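Side-chain contacts in phospho-2-dehydro-3-deoxyheptonate aldolase (PDB 3TQK), which probably catalyses the condensation of phosphoenolpyruvate with D-erythrose 4-phosphate to give 3-deoxy-D-arabino-heptulosonate 7-phosphate, the first step of chorismate biosynthesis: residues D189-V192 / A193-V197; V164-Q167 / V168-E171; V244-C247 / I248-K252. One frame throughout, in Å; residues are numbered along the deposited sequence.

The three contacts are local ones on successive outer helices of an eight-stranded TIM barrel, and helix 191-200 of interaction 1 lies between the other two. It touches both, their centres each about 11 Å from its own, whereas interactions 2 and 3 approach no nearer than about 11 Å between nearest atoms. Interaction 2 is the most buried and the most involved with the second subunit; there an arginine and a histidine tie a loop to a helix start. Interactions 1 and 3 are partly buried, and each has a polar pair four residues apart along its helix: amide to carboxylate in 189-197, ammonium to carboxylate in 244-252.

Interaction 1 of 3, residues D189-V192 / A193-V197; sequences DVQV and AVDAV
Val190 O accepts from Val194 N at 3.0 Å, nearly straight (N-H...O 164°), at the start of the helical bonding, with Ala193 N adding a weaker bond to the same oxygen; Gln191 O then accepts from Asp195 N at 2.8 Å, and Val192 O from Ala196 N. Ahead of this first turn Asp189 supplies a helix-capping bond: its OD1 takes the N-H of Val192 at 3.1 Å, on the anti side of the carboxylate and somewhat out of its plane. The principal side-chain pair spans one turn, from Gln191 to Asp195. Gln191 first points away, its CG trans to the backbone N (chi1 -174°), and then bends at chi2, which brings the amide back along the helix. NE2 gives a hydrogen bond of 2.9 Å to Asp195 OD1; the acceptor lies in the amide plane, but NE2 stands above the carboxylate plane by 36°. Asp195 leans back over the preceding turn, placing its CG 3.1 Å from Gln191 O. The carboxylate therefore sits close to a carbonyl oxygen, a proximity of two acceptors that the hydrogen bond from NE2 to OD1 may partly offset. On the next flank Val190 CG1 and Val194 CG2 meet at 4.3 Å, a loose apolar contact. Beyond the two segments, Ala193 and Val194 pack on Val228, Ala196 rests on Phe182, Val192 faces Val164, and Val190 touches Cys247. The helix thus packs on strands 179-183 and 226-230, with helix 241-253 and the loop before helix 167-173 as its neighbours in the outer layer.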
loop_
_atom_site.group_PDB
_atom_site.type_symbol
_atom_site.label_atom_id
_atom_site.label_comp_id
_atom_site.label_asym_id
_atom_site.label_seq_id
_atom_site.Cartn_x
_atom_site.Cartn_y
_atom_site.Cartn_z
ATOM N N ASP A 189 3.063 5.176 -14.391
ATOM C CA ASP A 189 4.296 5.824 -13.906
ATOM C C ASP A 189 5.378 4.798 -13.562
ATOM O O ASP A 189 5.195 3.975 -12.677
ATOM C CB ASP A 189 4.016 6.715 -12.678
ATOM C CG ASP A 189 5.158 7.690 -12.381
ATOM O OD1 ASP A 189 6.272 7.252 -12.059
ATOM O OD2 ASP A 189 4.947 8.914 -12.472
ATOM N N VAL A 190 6.511 4.887 -14.252
ATOM C CA VAL A 190 7.649 3.984 -14.057
ATOM C C VAL A 190 8.605 4.513 -12.985
ATOM O O VAL A 190 9.298 3.739 -12.319
ATOM C CB VAL A 190 8.411 3.789 -15.378
ATOM C CG1 VAL A 190 9.690 2.954 -15.169
ATOM C CG2 VAL A 190 7.495 3.154 -16.419
ATOM N N GLN A 191 8.623 5.825 -12.794
ATOM C CA GLN A 191 9.529 6.428 -11.819
ATOM C C GLN A 191 9.287 5.867 -10.424
ATOM O O GLN A 191 10.244 5.540 -9.718
ATOM C CB GLN A 191 9.415 7.959 -11.809
ATOM C CG GLN A 191 10.436 8.656 -10.902
ATOM C CD GLN A 191 11.874 8.398 -11.333
ATOM O OE1 GLN A 191 12.278 8.772 -12.434
ATOM N NE2 GLN A 191 12.651 7.754 -10.470
ATOM N N VAL A 192 8.016 5.745 -10.031
ATOM C CA VAL A 192 7.691 5.202 -8.719
ATOM C C VAL A 192 8.196 3.779 -8.538
ATOM O O VAL A 192 8.571 3.411 -7.433
ATOM C CB VAL A 192 6.182 5.296 -8.388
ATOM C CG1 VAL A 192 5.770 6.758 -8.341
ATOM C CG2 VAL A 192 5.330 4.520 -9.385
ATOM N N ALA A 193 8.221 2.975 -9.599
ATOM C CA ALA A 193 8.758 1.609 -9.490
ATOM C C ALA A 193 10.273 1.635 -9.336
ATOM O O ALA A 193 10.822 0.834 -8.580
ATOM C CB ALA A 193 8.363 0.752 -10.694
ATOM N N VAL A 194 10.935 2.555 -10.048
ATOM C CA VAL A 194 12.374 2.773 -9.893
ATOM C C VAL A 194 12.673 3.228 -8.466
ATOM O O VAL A 194 13.572 2.685 -7.809
ATOM C CB VAL A 194 12.926 3.788 -10.933
ATOM C CG1 VAL A 194 14.345 4.277 -10.557
ATOM C CG2 VAL A 194 12.901 3.169 -12.352
ATOM N N ASP A 195 11.889 4.179 -7.966
ATOM C CA ASP A 195 12.019 4.604 -6.568
ATOM C C ASP A 195 11.878 3.409 -5.618
ATOM O O ASP A 195 12.580 3.312 -4.614
ATOM C CB ASP A 195 10.965 5.650 -6.175
ATOM C CG ASP A 195 10.985 6.889 -7.047
ATOM O OD1 ASP A 195 12.026 7.203 -7.667
ATOM O OD2 ASP A 195 9.925 7.558 -7.109
ATOM N N ALA A 196 10.968 2.495 -5.929
ATOM C CA ALA A 196 10.685 1.405 -5.010
ATOM C C ALA A 196 11.854 0.436 -4.993
ATOM O O ALA A 196 12.243 -0.063 -3.928
ATOM C CB ALA A 196 9.392 0.685 -5.390
ATOM N N VAL A 197 12.375 0.144 -6.178
ATOM C CA VAL A 197 13.559 -0.701 -6.298
ATOM C C VAL A 197 14.705 -0.087 -5.473
ATOM O O VAL A 197 15.335 -0.773 -4.674
ATOM C CB VAL A 197 13.983 -0.882 -7.776
ATOM C CG1 VAL A 197 15.368 -1.500 -7.871
ATOM C CG2 VAL A 197 12.971 -1.748 -8.530
#

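Interaction 2 of 3, residues V164-Q167 / V168-E171; sequences VESQ and VHRE
Val164 O is gripped side-on by two nitrogens of Arg170, NE at 3.1 Å and NH2 at 3.3 Å, in the loop that leads from strand 156-159 of the TIM barrel into helix 167-173. The oxygen lies at the edge of the guanidinium, 10° out of its plane, so both N-H groups converge on one atom; the two donors come in tilted from the carbonyl plane. Arg170 is extended from CG to NE, and this outstretched chain runs from the first helical turn back to the loop. The grip fixes the rotation of the guanidinium, while its NH1 turns to Thr97 O of the second subunit, making the arginine part of the dimer contact.

The backbone also joins loop to helix where Arg170 N donates to Ser166 O at 3.2 Å; Glu171 N to Gln167 O, at 3.0 Å, is the next bond, inside the helix. Ser166 occupies the N-cap position, yet its side chain makes no capping bond and is turned to His169 instead. Elsewhere His169 NE2 is bonded to Leu142 O, which anchors the far end of the ring, and Glu165 OE2 reaches Thr186 of the second subunit. At the other end of the ring, Ser166 OG lies at the edge and in plane, 2.7 Å from His169 ND1 in a hydrogen bond, and also meets a water at 2.9 Å that accepts from Val168 N.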
loop_
_atom_site.group_PDB
_atom_site.type_symbol
_atom_site.label_atom_id
_atom_site.label_comp_id
_atom_site.label_asym_id
_atom_site.label_seq_id
_atom_site.Cartn_x
_atom_site.Cartn_y
_atom_site.Cartn_z
ATOM N N VAL A 164 3.077 -0.242 -5.133
ATOM C CA VAL A 164 4.428 0.136 -5.526
ATOM C C VAL A 164 4.910 1.397 -4.796
ATOM O O VAL A 164 6.107 1.561 -4.578
ATOM C CB VAL A 164 4.547 0.340 -7.073
ATOM C CG1 VAL A 164 3.783 1.568 -7.521
ATOM C CG2 VAL A 164 6.024 0.449 -7.486
ATOM N N GLU A 165 3.975 2.271 -4.424
ATOM C CA GLU A 165 4.285 3.440 -3.611
ATOM C C GLU A 165 4.143 3.161 -2.119
ATOM O O GLU A 165 4.277 4.071 -1.308
ATOM C CB GLU A 165 3.373 4.596 -3.968
ATOM C CG GLU A 165 3.633 5.247 -5.309
ATOM C CD GLU A 165 2.684 6.401 -5.543
ATOM O OE1 GLU A 165 1.514 6.121 -5.878
ATOM O OE2 GLU A 165 3.097 7.570 -5.379
ATOM N N SER A 166 3.855 1.925 -1.746
ATOM C CA SER A 166 3.550 1.613 -0.353
ATOM C C SER A 166 4.831 1.367 0.432
ATOM O O SER A 166 5.608 0.487 0.105
ATOM C CB SER A 166 2.666 0.373 -0.277
ATOM O OG SER A 166 2.468 -0.045 1.047
ATOM N N GLN A 167 5.014 2.133 1.493
ATOM C CA GLN A 167 6.246 2.104 2.263
ATOM C C GLN A 167 6.544 0.722 2.865
ATOM O O GLN A 167 7.692 0.250 2.806
ATOM C CB GLN A 167 6.195 3.174 3.352
ATOM C CG GLN A 167 7.460 3.275 4.217
ATOM C CD GLN A 167 8.733 3.555 3.429
ATOM O OE1 GLN A 167 9.808 3.075 3.796
ATOM N NE2 GLN A 167 8.623 4.325 2.353
ATOM N N VAL A 168 5.539 0.062 3.428
ATOM C CA VAL A 168 5.793 -1.216 4.099
ATOM C C VAL A 168 6.131 -2.298 3.071
ATOM O O VAL A 168 6.841 -3.248 3.389
ATOM C CB VAL A 168 4.626 -1.672 5.023
ATOM C CG1 VAL A 168 5.001 -2.973 5.789
ATOM C CG2 VAL A 168 4.288 -0.570 6.039
ATOM N N HIS A 169 5.646 -2.133 1.838
ATOM C CA HIS A 169 5.963 -3.079 0.776
ATOM C C HIS A 169 7.419 -2.976 0.298
ATOM O O HIS A 169 8.068 -3.998 0.047
ATOM C CB HIS A 169 4.959 -2.957 -0.371
ATOM C CG HIS A 169 3.603 -3.468 0.004
ATOM N ND1 HIS A 169 2.683 -2.697 0.686
ATOM C CD2 HIS A 169 3.053 -4.699 -0.117
ATOM C CE1 HIS A 169 1.602 -3.422 0.922
ATOM N NE2 HIS A 169 1.800 -4.640 0.444
ATOM N N ARG A 170 7.938 -1.752 0.209
ATOM C CA ARG A 170 9.359 -1.557 -0.063
ATOM C C ARG A 170 10.189 -2.139 1.097
ATOM O O ARG A 170 11.156 -2.862 0.887
ATOM C CB ARG A 170 9.649 -0.073 -0.274
ATOM C CG ARG A 170 8.908 0.522 -1.462
ATOM C CD ARG A 170 8.843 2.047 -1.412
ATOM N NE ARG A 170 8.315 2.588 -2.668
ATOM C CZ ARG A 170 8.554 3.807 -3.135
ATOM N NH1 ARG A 170 9.293 4.657 -2.447
ATOM N NH2 ARG A 170 8.033 4.191 -4.291
ATOM N N GLU A 171 9.768 -1.881 2.322
ATOM C CA GLU A 171 10.467 -2.408 3.498
ATOM C C GLU A 171 10.460 -3.931 3.544
ATOM O O GLU A 171 11.488 -4.575 3.814
ATOM C CB GLU A 171 9.809 -1.859 4.749
ATOM C CG GLU A 171 9.972 -0.340 4.884
ATOM C CD GLU A 171 9.111 0.263 5.960
ATOM O OE1 GLU A 171 8.115 -0.352 6.393
ATOM O OE2 GLU A 171 9.436 1.377 6.381
HETATM O O HOH W 1 2.512 0.750 3.810
#

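Interaction 3 of 3, residues V244-C247 / I248-K252; sequences VDDC and IAKLK
Lys250 lies back over Asp246, one turn earlier in helix 241-253, its methylene chain running beside the carboxylate: CD and CE are each 3.5 Å from Asp246 OD2. The two side chains slant across each other, and the pair ends in a salt bridge. NZ bonds to OD2 at 2.7 Å, on the syn lone pair, the side that faces the other oxygen, and makes a weak bond to OD1 at 3.1 Å. Both carboxylate oxygens therefore meet one ammonium group, although unequally. Torsions from both ends bring them together. Lys250 leaves the backbone toward the preceding turn, CG anti to the carbonyl carbon (chi1 -77°), and a bend at chi4 (80°) turns the ammonium onto the carboxylate; Asp246 points away from its partner at CB, and its CG lies trans to the backbone N (chi1 175°), bringing its oxygens nearer again.

On the more buried flank Cys247 SG meets Leu251 CD1 at 4.1 Å, an apolar contact with the same four-residue spacing. Leu251 CG also comes over Cys247 O, the oxygen that takes the N-H of Leu251 at 2.9 Å. Ile248 behaves similarly, with CG1 3.4 Å from Val244 O, the acceptor of its own backbone N. These bonds, together with those from Ala249 N to Asp245 O and from Lys250 N to Asp246 O, are the regular i to i+4 pattern of an alpha helix.

This helix belongs to the beta-alpha-beta unit of strands 226-230 and 260-263. Val244 packs on Leu230 and Ile262, one from each strand, Cys247 and Ile248 reach Val260, and Cys247 and Leu251 touch Val228, while Lys250 and Leu251 border helix 191-200 through Val194.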
loop_
_atom_site.group_PDB
_atom_site.type_symbol
_atom_site.label_atom_id
_atom_site.label_comp_id
_atom_site.label_asym_id
_atom_site.label_seq_id
_atom_site.Cartn_x
_atom_site.Cartn_y
_atom_site.Cartn_z
ATOM N N VAL A 244 11.404 1.052 -22.802
ATOM C CA VAL A 244 12.451 0.288 -22.138
ATOM C C VAL A 244 13.704 1.142 -21.933
ATOM O O VAL A 244 14.273 1.130 -20.846
ATOM C CB VAL A 244 12.785 -1.009 -22.906
ATOM C CG1 VAL A 244 13.955 -1.725 -22.253
ATOM C CG2 VAL A 244 11.550 -1.913 -22.961
ATOM N N ASP A 245 14.114 1.884 -22.963
ATOM C CA ASP A 245 15.237 2.838 -22.861
ATOM C C ASP A 245 15.008 3.851 -21.740
ATOM O O ASP A 245 15.934 4.161 -20.994
ATOM C CB ASP A 245 15.461 3.625 -24.177
ATOM C CG ASP A 245 16.056 2.782 -25.301
ATOM O OD1 ASP A 245 16.602 1.696 -25.045
ATOM O OD2 ASP A 245 15.981 3.227 -26.464
ATOM N N ASP A 246 13.783 4.374 -21.639
ATOM C CA ASP A 246 13.433 5.371 -20.620
ATOM C C ASP A 246 13.571 4.788 -19.229
ATOM O O ASP A 246 14.094 5.441 -18.317
ATOM C CB ASP A 246 11.998 5.864 -20.819
ATOM C CG ASP A 246 11.532 6.814 -19.710
ATOM O OD1 ASP A 246 11.798 8.029 -19.796
ATOM O OD2 ASP A 246 10.883 6.350 -18.756
ATOM N N CYS A 247 13.084 3.561 -19.069
ATOM C CA CYS A 247 13.163 2.867 -17.790
ATOM C C CYS A 247 14.625 2.664 -17.389
ATOM O O CYS A 247 15.007 2.954 -16.246
ATOM C CB CYS A 247 12.432 1.517 -17.860
ATOM S SG CYS A 247 12.340 0.647 -16.289
ATOM N N ILE A 248 15.426 2.166 -18.332
ATOM C CA ILE A 248 16.870 1.999 -18.127
ATOM C C ILE A 248 17.541 3.323 -17.745
ATOM O O ILE A 248 18.343 3.353 -16.806
ATOM C CB ILE A 248 17.574 1.384 -19.382
ATOM C CG1 ILE A 248 17.168 -0.079 -19.559
ATOM C CG2 ILE A 248 19.081 1.458 -19.252
ATOM C CD1 ILE A 248 17.604 -0.997 -18.411
ATOM N N ALA A 249 17.194 4.415 -18.436
ATOM C CA ALA A 249 17.728 5.737 -18.087
ATOM C C ALA A 249 17.367 6.128 -16.653
ATOM O O ALA A 249 18.203 6.669 -15.923
ATOM C CB ALA A 249 17.249 6.814 -19.071
ATOM N N LYS A 250 16.128 5.843 -16.249
ATOM C CA LYS A 250 15.659 6.185 -14.905
ATOM C C LYS A 250 16.430 5.388 -13.854
ATOM O O LYS A 250 16.875 5.946 -12.841
ATOM C CB LYS A 250 14.146 5.955 -14.777
ATOM C CG LYS A 250 13.273 7.043 -15.432
ATOM C CD LYS A 250 11.787 6.640 -15.413
ATOM C CE LYS A 250 10.815 7.828 -15.570
ATOM N NZ LYS A 250 10.594 8.334 -16.963
ATOM N N LEU A 251 16.599 4.091 -14.114
ATOM C CA LEU A 251 17.387 3.213 -13.248
ATOM C C LEU A 251 18.835 3.704 -13.081
ATOM O O LEU A 251 19.319 3.851 -11.960
ATOM C CB LEU A 251 17.368 1.764 -13.776
ATOM C CG LEU A 251 16.035 1.019 -13.640
ATOM C CD1 LEU A 251 15.964 -0.195 -14.572
ATOM C CD2 LEU A 251 15.804 0.600 -12.197
ATOM N N LYS A 252 19.523 3.962 -14.187
ATOM C CA LYS A 252 20.909 4.483 -14.108
ATOM C C LYS A 252 21.035 5.745 -13.248
ATOM O O LYS A 252 21.991 5.862 -12.482
ATOM C CB LYS A 252 21.520 4.721 -15.503
ATOM C CG LYS A 252 21.789 3.432 -16.318
ATOM C CD LYS A 252 22.645 2.383 -15.561
ATOM C CE LYS A 252 22.770 1.073 -16.351
ATOM N NZ LYS A 252 23.350 1.327 -17.713
#